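Local coordinates for protein coenzyme f420-dependent n5,n10-methylenetetrahydromethanopterin reductase (Methanopyrus kandleri, PDB 1EZW) that catalyses the reversible, coenzyme F420-dependent reduction of methylene-tetrahydromethanopterin to methyl-tetrahydromethanopterin, a step of methanogenesis from carbon dioxide, at residues R71-T76 and P115-E120; F232-D237 and D305-K310; K246-F251 and V324-G329. All coordinates share one frame; numbering follows the deposited sequence.

The three contacts illustrate how a TIM barrel is elaborated outside its strands. Interaction 1 comes first along the chain: its centre lies about 43 Å from that of interaction 2 and about 34 Å from that of interaction 3, on the opposite side of the chain's centre; there helix 73-86 begins. Interactions 2 and 3 are neighbours, with centres about 13 Å apart, and their segments alternate in sequence. Strand 232-234 leads into helix 238-254, and the probable hydrogen bonds Phe232 N to Gly325 O and Ile234 N to Ile328 O tie the strand to the 324-329 segment. These two thus meet at strand 232-234, while interaction 1 lies at a subunit contact.

Interaction 1 (R71-T76 and P115-E120); sequences RHPLIT and PIWNPE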
loop_
_atom_site.group_PDB
_atom_site.type_symbol
_atom_site.label_atom_id
_atom_site.label_comp_id
_atom_site.label_asym_id
_atom_site.label_seq_id
_atom_site.Cartn_x
_atom_site.Cartn_y
_atom_site.Cartn_z
ATOM N N ARG A 71 4.910 19.501 -18.226
ATOM C CA ARG A 71 4.531 18.163 -18.725
ATOM C C ARG A 71 3.498 18.420 -19.802
ATOM O O ARG A 71 2.715 19.361 -19.703
ATOM C CB ARG A 71 3.818 17.336 -17.643
ATOM C CG ARG A 71 4.666 17.081 -16.405
ATOM C CD ARG A 71 3.784 16.254 -15.431
ATOM N NE ARG A 71 4.429 16.028 -14.131
ATOM C CZ ARG A 71 4.554 16.973 -13.200
ATOM N NH1 ARG A 71 5.150 16.715 -12.037
ATOM N NH2 ARG A 71 4.080 18.187 -13.443
ATOM N N HIS A 72 3.457 17.566 -20.823
ATOM C CA HIS A 72 2.453 17.704 -21.861
ATOM C C HIS A 72 1.080 17.530 -21.206
ATOM O O HIS A 72 0.913 16.718 -20.295
ATOM C CB HIS A 72 2.680 16.602 -22.903
ATOM C CG HIS A 72 1.908 16.787 -24.175
ATOM N ND1 HIS A 72 0.553 16.567 -24.264
ATOM C CD2 HIS A 72 2.313 17.188 -25.410
ATOM C CE1 HIS A 72 0.148 16.831 -25.505
ATOM N NE2 HIS A 72 1.202 17.204 -26.219
ATOM N N PRO A 73 0.075 18.296 -21.625
ATOM C CA PRO A 73 -1.228 18.124 -21.001
ATOM C C PRO A 73 -1.819 16.720 -21.070
ATOM O O PRO A 73 -2.597 16.351 -20.195
ATOM C CB PRO A 73 -2.084 19.206 -21.692
ATOM C CG PRO A 73 -1.407 19.427 -22.976
ATOM C CD PRO A 73 0.040 19.437 -22.578
ATOM N N LEU A 74 -1.426 15.912 -22.071
ATOM C CA LEU A 74 -1.943 14.554 -22.168
ATOM C C LEU A 74 -1.287 13.713 -21.064
ATOM O O LEU A 74 -1.886 12.753 -20.600
ATOM C CB LEU A 74 -1.629 13.923 -23.541
ATOM C CG LEU A 74 -2.534 14.466 -24.662
ATOM C CD1 LEU A 74 -1.994 13.962 -26.041
ATOM C CD2 LEU A 74 -3.993 13.973 -24.450
ATOM N N ILE A 75 -0.053 14.061 -20.691
ATOM C CA ILE A 75 0.613 13.358 -19.578
ATOM C C ILE A 75 -0.083 13.769 -18.251
ATOM O O ILE A 75 -0.349 12.925 -17.377
ATOM C CB ILE A 75 2.095 13.679 -19.548
ATOM C CG1 ILE A 75 2.773 13.007 -20.760
ATOM C CG2 ILE A 75 2.728 13.210 -18.227
ATOM C CD1 ILE A 75 2.651 11.473 -20.749
ATOM N N THR A 76 -0.375 15.055 -18.085
ATOM C CA THR A 76 -1.102 15.462 -16.879
ATOM C C THR A 76 -2.466 14.738 -16.836
ATOM O O THR A 76 -2.873 14.236 -15.789
ATOM C CB THR A 76 -1.295 17.004 -16.876
ATOM O OG1 THR A 76 -0.013 17.627 -16.725
ATOM C CG2 THR A 76 -2.225 17.417 -15.717
ATOM N N PRO A 115 4.318 28.613 -26.659
ATOM C CA PRO A 115 3.266 27.683 -27.121
ATOM C C PRO A 115 4.018 26.342 -27.193
ATOM O O PRO A 115 4.147 25.718 -28.259
ATOM C CB PRO A 115 2.906 28.259 -28.497
ATOM C CG PRO A 115 4.248 28.733 -29.005
ATOM C CD PRO A 115 4.768 29.482 -27.780
ATOM N N ILE A 116 4.502 25.896 -26.028
ATOM C CA ILE A 116 5.320 24.688 -25.923
ATOM C C ILE A 116 4.819 23.445 -26.633
ATOM O O ILE A 116 5.594 22.739 -27.283
ATOM C CB ILE A 116 5.584 24.298 -24.428
ATOM C CG1 ILE A 116 6.342 25.418 -23.713
ATOM C CG2 ILE A 116 6.408 22.981 -24.364
ATOM C CD1 ILE A 116 6.702 25.119 -22.240
ATOM N N TRP A 117 3.525 23.192 -26.540
ATOM C CA TRP A 117 2.964 21.972 -27.112
ATOM C C TRP A 117 2.264 22.086 -28.458
ATOM O O TRP A 117 1.494 21.208 -28.854
ATOM C CB TRP A 117 2.058 21.271 -26.084
ATOM C CG TRP A 117 2.720 21.088 -24.715
ATOM C CD1 TRP A 117 2.314 21.651 -23.529
ATOM C CD2 TRP A 117 3.913 20.337 -24.408
ATOM N NE1 TRP A 117 3.174 21.300 -22.518
ATOM C CE2 TRP A 117 4.161 20.500 -23.026
ATOM C CE3 TRP A 117 4.798 19.548 -25.173
ATOM C CZ2 TRP A 117 5.256 19.897 -22.376
ATOM C CZ3 TRP A 117 5.893 18.950 -24.529
ATOM C CH2 TRP A 117 6.104 19.131 -23.134
ATOM N N ASN A 118 2.558 23.178 -29.170
ATOM C CA ASN A 118 2.045 23.338 -30.533
ATOM C C ASN A 118 3.328 23.690 -31.315
ATOM O O ASN A 118 3.652 24.861 -31.513
ATOM C CB ASN A 118 1.024 24.470 -30.623
ATOM C CG ASN A 118 0.395 24.550 -32.017
ATOM O OD1 ASN A 118 0.921 23.966 -32.940
ATOM N ND2 ASN A 118 -0.705 25.269 -32.160
ATOM N N PRO A 119 4.074 22.665 -31.756
ATOM C CA PRO A 119 5.330 22.773 -32.493
ATOM C C PRO A 119 5.322 23.674 -33.709
ATOM O O PRO A 119 6.346 24.277 -34.032
ATOM C CB PRO A 119 5.648 21.313 -32.836
ATOM C CG PRO A 119 5.089 20.601 -31.613
ATOM C CD PRO A 119 3.728 21.238 -31.590
ATOM N N GLU A 120 4.190 23.791 -34.379
ATOM C CA GLU A 120 4.193 24.667 -35.549
ATOM C C GLU A 120 3.890 26.118 -35.228
ATOM O O GLU A 120 4.029 26.989 -36.091
ATOM C CB GLU A 120 3.246 24.139 -36.625
ATOM C CG GLU A 120 1.893 23.698 -36.143
ATOM C CD GLU A 120 1.138 22.893 -37.210
ATOM O OE1 GLU A 120 0.633 23.499 -38.183
ATOM O OE2 GLU A 120 1.071 21.648 -37.093
HETATM O O HOH W 1 1.499 18.440 -28.709
#
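The N-terminus of helix 73-86 in the TIM barrel, with His72 as its N-cap, rests against Trp117 of the long connection between helices 100-106 and 127-142. The indole turns one face to the backbone where the helix begins: His72 CA sits over its five-membered ring, 3.8 Å from the centroid, and Pro73 CD makes a second CH-pi contact with that ring. Pro73 CD also comes to 3.3 Å from Trp117 CD1. The indole NE1 bonds to Pro68 O.

The imidazole meets the indole obliquely, planes at 51°, with His72 CD2 3.4 Å from Trp117 CE3. Turning CG away from the backbone N (chi1 -168°) leaves ND1 facing the first turn, where it accepts an almost straight, in-plane bond of 3.0 Å from Leu74 N. At the ring's other nitrogen, His72 NE2 meets a water at 2.8 Å, and the same water lies 2.8 Å from Trp117 O, bridging the two segments. Met106 of the second subunit packs on His72, and Tyr69 of that subunit on Trp117, placing the site at a subunit contact. The bond from the His72 side chain to Leu74 N, two residues on, is the mark of a helix N-cap.

Interaction 2 (F232-D237 and D305-K310); sequences FSIDKD and DTVVDK
The Phe232 ring meets Val307 obliquely, while Val339 and Ile300 also pack against this side chain. Phe232 CZ lies 3.7 Å from Val307 CG1, and CE1 follows at 4.0 Å. Because CG is swung anti to the backbone N (chi1 -168°), the ring extends from the strand until its far end reaches the helix, although the CB bond itself does not aim there. Ile234, two residues along the strand, repeats the principle with an extended chain: its CG1 comes 3.9 Å from Val307 CG2, with CD1 beside it.

Val307 thus uses both branches, one for each neighbour, and its side chain crosses each of theirs at about a right angle. With an alanine here, the end of the Phe232 ring and the Ile234 chain would probably lose their partner on the helix, leaving a gap between helix and strand. Just beyond the strand, Asp235 OD1 accepts from Asp237 N at 2.7 Å through its anti lone pair, forming an Asx turn that leads the chain toward helix 238-254.

The axes of strand 232-234 and helix 305-310 approach to 9.4 Å, their directions 144° apart, the spacing of a helix packed on a beta layer, here the parallel pair 232-234 and 300-302 beside the TIM barrel. Strand 300-302 sends Ile300 against Val307, while helix 332-342 packs on Phe232 and Ile234, and helix 238-254 touches Ser233.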
loop_
_atom_site.group_PDB
_atom_site.type_symbol
_atom_site.label_atom_id
_atom_site.label_comp_id
_atom_site.label_asym_id
_atom_site.label_seq_id
_atom_site.Cartn_x
_atom_site.Cartn_y
_atom_site.Cartn_z
ATOM N N PHE A 232 -1.253 28.820 7.909
ATOM C CA PHE A 232 -2.118 28.509 9.040
ATOM C C PHE A 232 -1.309 28.012 10.213
ATOM O O PHE A 232 -0.363 27.226 10.025
ATOM C CB PHE A 232 -3.083 27.406 8.563
ATOM C CG PHE A 232 -4.224 27.124 9.465
ATOM C CD1 PHE A 232 -5.487 27.625 9.167
ATOM C CD2 PHE A 232 -4.077 26.259 10.539
ATOM C CE1 PHE A 232 -6.604 27.253 9.930
ATOM C CE2 PHE A 232 -5.184 25.882 11.313
ATOM C CZ PHE A 232 -6.436 26.369 11.011
ATOM N N SER A 233 -1.661 28.452 11.423
ATOM C CA SER A 233 -0.917 27.957 12.588
ATOM C C SER A 233 -1.807 27.909 13.813
ATOM O O SER A 233 -2.304 28.952 14.272
ATOM C CB SER A 233 0.320 28.812 12.860
ATOM O OG SER A 233 1.188 28.142 13.798
ATOM N N ILE A 234 -2.010 26.708 14.347
ATOM C CA ILE A 234 -2.881 26.545 15.490
ATOM C C ILE A 234 -2.204 25.751 16.606
ATOM O O ILE A 234 -1.487 24.778 16.358
ATOM C CB ILE A 234 -4.212 25.877 15.056
ATOM C CG1 ILE A 234 -5.265 26.009 16.161
ATOM C CG2 ILE A 234 -3.953 24.367 14.673
ATOM C CD1 ILE A 234 -6.621 25.419 15.809
ATOM N N ASP A 235 -2.434 26.194 17.844
ATOM C CA ASP A 235 -1.847 25.531 19.012
ATOM C C ASP A 235 -2.689 25.949 20.213
ATOM O O ASP A 235 -3.320 27.007 20.177
ATOM C CB ASP A 235 -0.398 26.008 19.174
ATOM C CG ASP A 235 0.386 25.202 20.213
ATOM O OD1 ASP A 235 0.162 25.383 21.436
ATOM O OD2 ASP A 235 1.234 24.375 19.780
ATOM N N LYS A 236 -2.738 25.129 21.255
ATOM C CA LYS A 236 -3.512 25.523 22.431
ATOM C C LYS A 236 -2.861 26.767 23.061
ATOM O O LYS A 236 -3.507 27.501 23.796
ATOM C CB LYS A 236 -3.587 24.366 23.435
ATOM C CG LYS A 236 -2.232 23.850 23.864
ATOM C CD LYS A 236 -2.360 22.596 24.746
ATOM C CE LYS A 236 -1.003 22.176 25.307
ATOM N NZ LYS A 236 -0.013 21.981 24.205
ATOM N N ASP A 237 -1.584 26.991 22.766
ATOM C CA ASP A 237 -0.844 28.151 23.255
ATOM C C ASP A 237 -0.785 29.141 22.080
ATOM O O ASP A 237 0.027 28.995 21.161
ATOM C CB ASP A 237 0.587 27.759 23.646
ATOM C CG ASP A 237 1.421 28.948 24.137
ATOM O OD1 ASP A 237 1.260 30.058 23.611
ATOM O OD2 ASP A 237 2.281 28.756 25.025
ATOM N N ASP A 305 -9.951 29.251 19.606
ATOM C CA ASP A 305 -10.947 30.312 19.595
ATOM C C ASP A 305 -10.677 31.405 18.576
ATOM O O ASP A 305 -11.586 31.832 17.866
ATOM C CB ASP A 305 -11.073 30.918 20.981
ATOM C CG ASP A 305 -12.372 30.575 21.584
ATOM O OD1 ASP A 305 -12.569 29.367 21.875
ATOM O OD2 ASP A 305 -13.213 31.500 21.712
ATOM N N THR A 306 -9.434 31.834 18.511
ATOM C CA THR A 306 -8.986 32.853 17.579
ATOM C C THR A 306 -9.144 32.361 16.152
ATOM O O THR A 306 -9.610 33.088 15.269
ATOM C CB THR A 306 -7.531 33.182 17.847
ATOM O OG1 THR A 306 -7.439 33.743 19.164
ATOM C CG2 THR A 306 -6.986 34.195 16.866
ATOM N N VAL A 307 -8.734 31.117 15.933
ATOM C CA VAL A 307 -8.843 30.547 14.591
ATOM C C VAL A 307 -10.278 30.450 14.125
ATOM O O VAL A 307 -10.573 30.760 12.967
ATOM C CB VAL A 307 -8.161 29.137 14.537
ATOM C CG1 VAL A 307 -8.528 28.396 13.240
ATOM C CG2 VAL A 307 -6.687 29.339 14.615
ATOM N N VAL A 308 -11.164 30.000 15.005
ATOM C CA VAL A 308 -12.553 29.888 14.647
ATOM C C VAL A 308 -13.089 31.277 14.274
ATOM O O VAL A 308 -13.794 31.422 13.280
ATOM C CB VAL A 308 -13.378 29.263 15.806
ATOM C CG1 VAL A 308 -14.878 29.475 15.588
ATOM C CG2 VAL A 308 -13.090 27.738 15.846
ATOM N N ASP A 309 -12.749 32.290 15.075
ATOM C CA ASP A 309 -13.206 33.661 14.781
ATOM C C ASP A 309 -12.731 34.144 13.412
ATOM O O ASP A 309 -13.498 34.780 12.665
ATOM C CB ASP A 309 -12.701 34.624 15.847
ATOM C CG ASP A 309 -13.438 34.484 17.169
ATOM O OD1 ASP A 309 -12.908 35.001 18.175
ATOM O OD2 ASP A 309 -14.543 33.888 17.203
ATOM N N LYS A 310 -11.470 33.863 13.086
ATOM C CA LYS A 310 -10.914 34.251 11.801
ATOM C C LYS A 310 -11.581 33.509 10.648
ATOM O O LYS A 310 -11.894 34.103 9.619
ATOM C CB LYS A 310 -9.399 34.052 11.794
ATOM C CG LYS A 310 -8.687 35.055 12.709
ATOM C CD LYS A 310 -7.194 34.758 12.818
ATOM C CE LYS A 310 -6.459 35.759 13.718
ATOM N NZ LYS A 310 -6.344 37.078 13.030
#

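Interaction 3 (K246-F251 and V324-G329); sequences KIVVAF and VGSPIG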
loop_
_atom_site.group_PDB
_atom_site.type_symbol
_atom_site.label_atom_id
_atom_site.label_comp_id
_atom_site.label_asym_id
_atom_site.label_seq_id
_atom_site.Cartn_x
_atom_site.Cartn_y
_atom_site.Cartn_z
ATOM N N LYS A 246 5.951 33.064 11.688
ATOM C CA LYS A 246 6.924 34.067 11.241
ATOM C C LYS A 246 7.776 33.814 10.017
ATOM O O LYS A 246 7.757 34.625 9.084
ATOM C CB LYS A 246 7.774 34.530 12.429
ATOM C CG LYS A 246 6.910 35.298 13.428
ATOM C CD LYS A 246 7.672 35.859 14.617
ATOM C CE LYS A 246 6.701 36.511 15.604
ATOM N NZ LYS A 246 7.360 36.977 16.858
ATOM N N ILE A 247 8.508 32.706 9.975
ATOM C CA ILE A 247 9.319 32.452 8.797
ATOM C C ILE A 247 8.452 32.440 7.548
ATOM O O ILE A 247 8.816 33.015 6.529
ATOM C CB ILE A 247 10.087 31.112 8.888
ATOM C CG1 ILE A 247 10.931 30.907 7.625
ATOM C CG2 ILE A 247 9.105 29.946 9.031
ATOM C CD1 ILE A 247 11.933 32.013 7.337
ATOM N N VAL A 248 7.285 31.803 7.621
ATOM C CA VAL A 248 6.431 31.749 6.442
ATOM C C VAL A 248 5.876 33.134 6.081
ATOM O O VAL A 248 5.877 33.514 4.921
ATOM C CB VAL A 248 5.273 30.729 6.620
ATOM C CG1 VAL A 248 4.400 30.714 5.371
ATOM C CG2 VAL A 248 5.846 29.305 6.868
ATOM N N VAL A 249 5.411 33.894 7.068
ATOM C CA VAL A 249 4.883 35.228 6.781
ATOM C C VAL A 249 6.000 36.116 6.211
ATOM O O VAL A 249 5.768 36.889 5.274
ATOM C CB VAL A 249 4.269 35.873 8.044
ATOM C CG1 VAL A 249 4.030 37.356 7.813
ATOM C CG2 VAL A 249 2.928 35.183 8.361
ATOM N N ALA A 250 7.206 35.988 6.754
ATOM C CA ALA A 250 8.330 36.778 6.255
ATOM C C ALA A 250 8.456 36.606 4.742
ATOM O O ALA A 250 8.592 37.591 4.018
ATOM C CB ALA A 250 9.619 36.365 6.948
ATOM N N PHE A 251 8.394 35.364 4.260
ATOM C CA PHE A 251 8.469 35.112 2.821
ATOM C C PHE A 251 7.259 35.648 2.084
ATOM O O PHE A 251 7.360 36.081 0.931
ATOM C CB PHE A 251 8.599 33.618 2.510
ATOM C CG PHE A 251 10.021 33.124 2.471
ATOM C CD1 PHE A 251 10.752 32.942 3.646
ATOM C CD2 PHE A 251 10.641 32.876 1.248
ATOM C CE1 PHE A 251 12.084 32.522 3.601
ATOM C CE2 PHE A 251 11.970 32.458 1.190
ATOM C CZ PHE A 251 12.692 32.282 2.372
ATOM N N VAL A 324 -5.674 24.510 5.058
ATOM C CA VAL A 324 -4.666 24.688 6.083
ATOM C C VAL A 324 -3.318 24.419 5.436
ATOM O O VAL A 324 -3.064 23.297 4.989
ATOM C CB VAL A 324 -4.923 23.666 7.206
ATOM C CG1 VAL A 324 -3.748 23.631 8.183
ATOM C CG2 VAL A 324 -6.264 23.986 7.914
ATOM N N GLY A 325 -2.458 25.426 5.409
ATOM C CA GLY A 325 -1.137 25.293 4.819
ATOM C C GLY A 325 -0.049 25.658 5.796
ATOM O O GLY A 325 -0.329 26.098 6.930
ATOM N N SER A 326 1.192 25.490 5.339
ATOM C CA SER A 326 2.373 25.724 6.143
ATOM C C SER A 326 2.260 26.994 6.998
ATOM O O SER A 326 1.907 28.055 6.473
ATOM C CB SER A 326 3.586 25.826 5.213
ATOM O OG SER A 326 4.780 25.973 5.965
ATOM N N PRO A 327 2.691 26.930 8.269
ATOM C CA PRO A 327 3.310 25.775 8.956
ATOM C C PRO A 327 2.360 24.699 9.475
ATOM O O PRO A 327 2.809 23.617 9.903
ATOM C CB PRO A 327 4.060 26.452 10.103
ATOM C CG PRO A 327 2.969 27.557 10.516
ATOM C CD PRO A 327 2.703 28.131 9.144
ATOM N N ILE A 328 1.062 25.010 9.473
ATOM C CA ILE A 328 -0.023 24.187 9.989
ATOM C C ILE A 328 -0.092 24.352 11.508
ATOM O O ILE A 328 -1.162 24.607 12.080
ATOM C CB ILE A 328 0.104 22.680 9.538
ATOM C CG1 ILE A 328 -0.027 22.641 8.005
ATOM C CG2 ILE A 328 -1.035 21.836 10.171
ATOM C CD1 ILE A 328 -0.029 21.264 7.417
ATOM N N GLY A 329 1.060 24.234 12.164
ATOM C CA GLY A 329 1.122 24.427 13.601
ATOM C C GLY A 329 2.520 24.035 14.037
ATOM O O GLY A 329 3.286 23.476 13.247
#
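Val248, on helix 238-254, meets Ser326 and Pro327 in the connection that follows the last TIM-barrel strand, 321-324, and leads to helix 332-342. This is a beta-alpha loop, the kind of element that in TIM barrels emerges from the C-terminal end of a strand. Val324 belongs to the strand, and its backbone is bonded to Gly7 and Glu9 in the neighbouring barrel strand 5-10. Gly325 follows.

Ser326 is the first residue to reach the helix. Its OG is anti to the backbone N (chi1 -176°), which carries the hydroxyl oxygen to 3.6 Å from Val248 CG2; this is a van der Waals approach of a methyl to an oxygen. Ser326 O belongs to the same surface, 3.8 Å from Val248 CG1, so the valine sets one methyl against the serine side chain and the other against its carbonyl.

The peptide bond leading into Pro327 is cis, folding the chain back sharply between serine and proline. Both CB bonds nevertheless point toward the helix, and the proline ring stands obliquely to Val248, while also packing on Ser233 of strand 232-234. Ile328 packs on Ile8 and Leu10 of strand 5-10. By Gly329 the chain has turned toward helix 332-342, with a weak bond from Gly329 N to Pro327 O across the turn. The loop is thus held between helix, short strand and barrel. On the helix side its proline ends at a single apolar touch, Pro327 CD lying 4.1 Å from Val248 CG2.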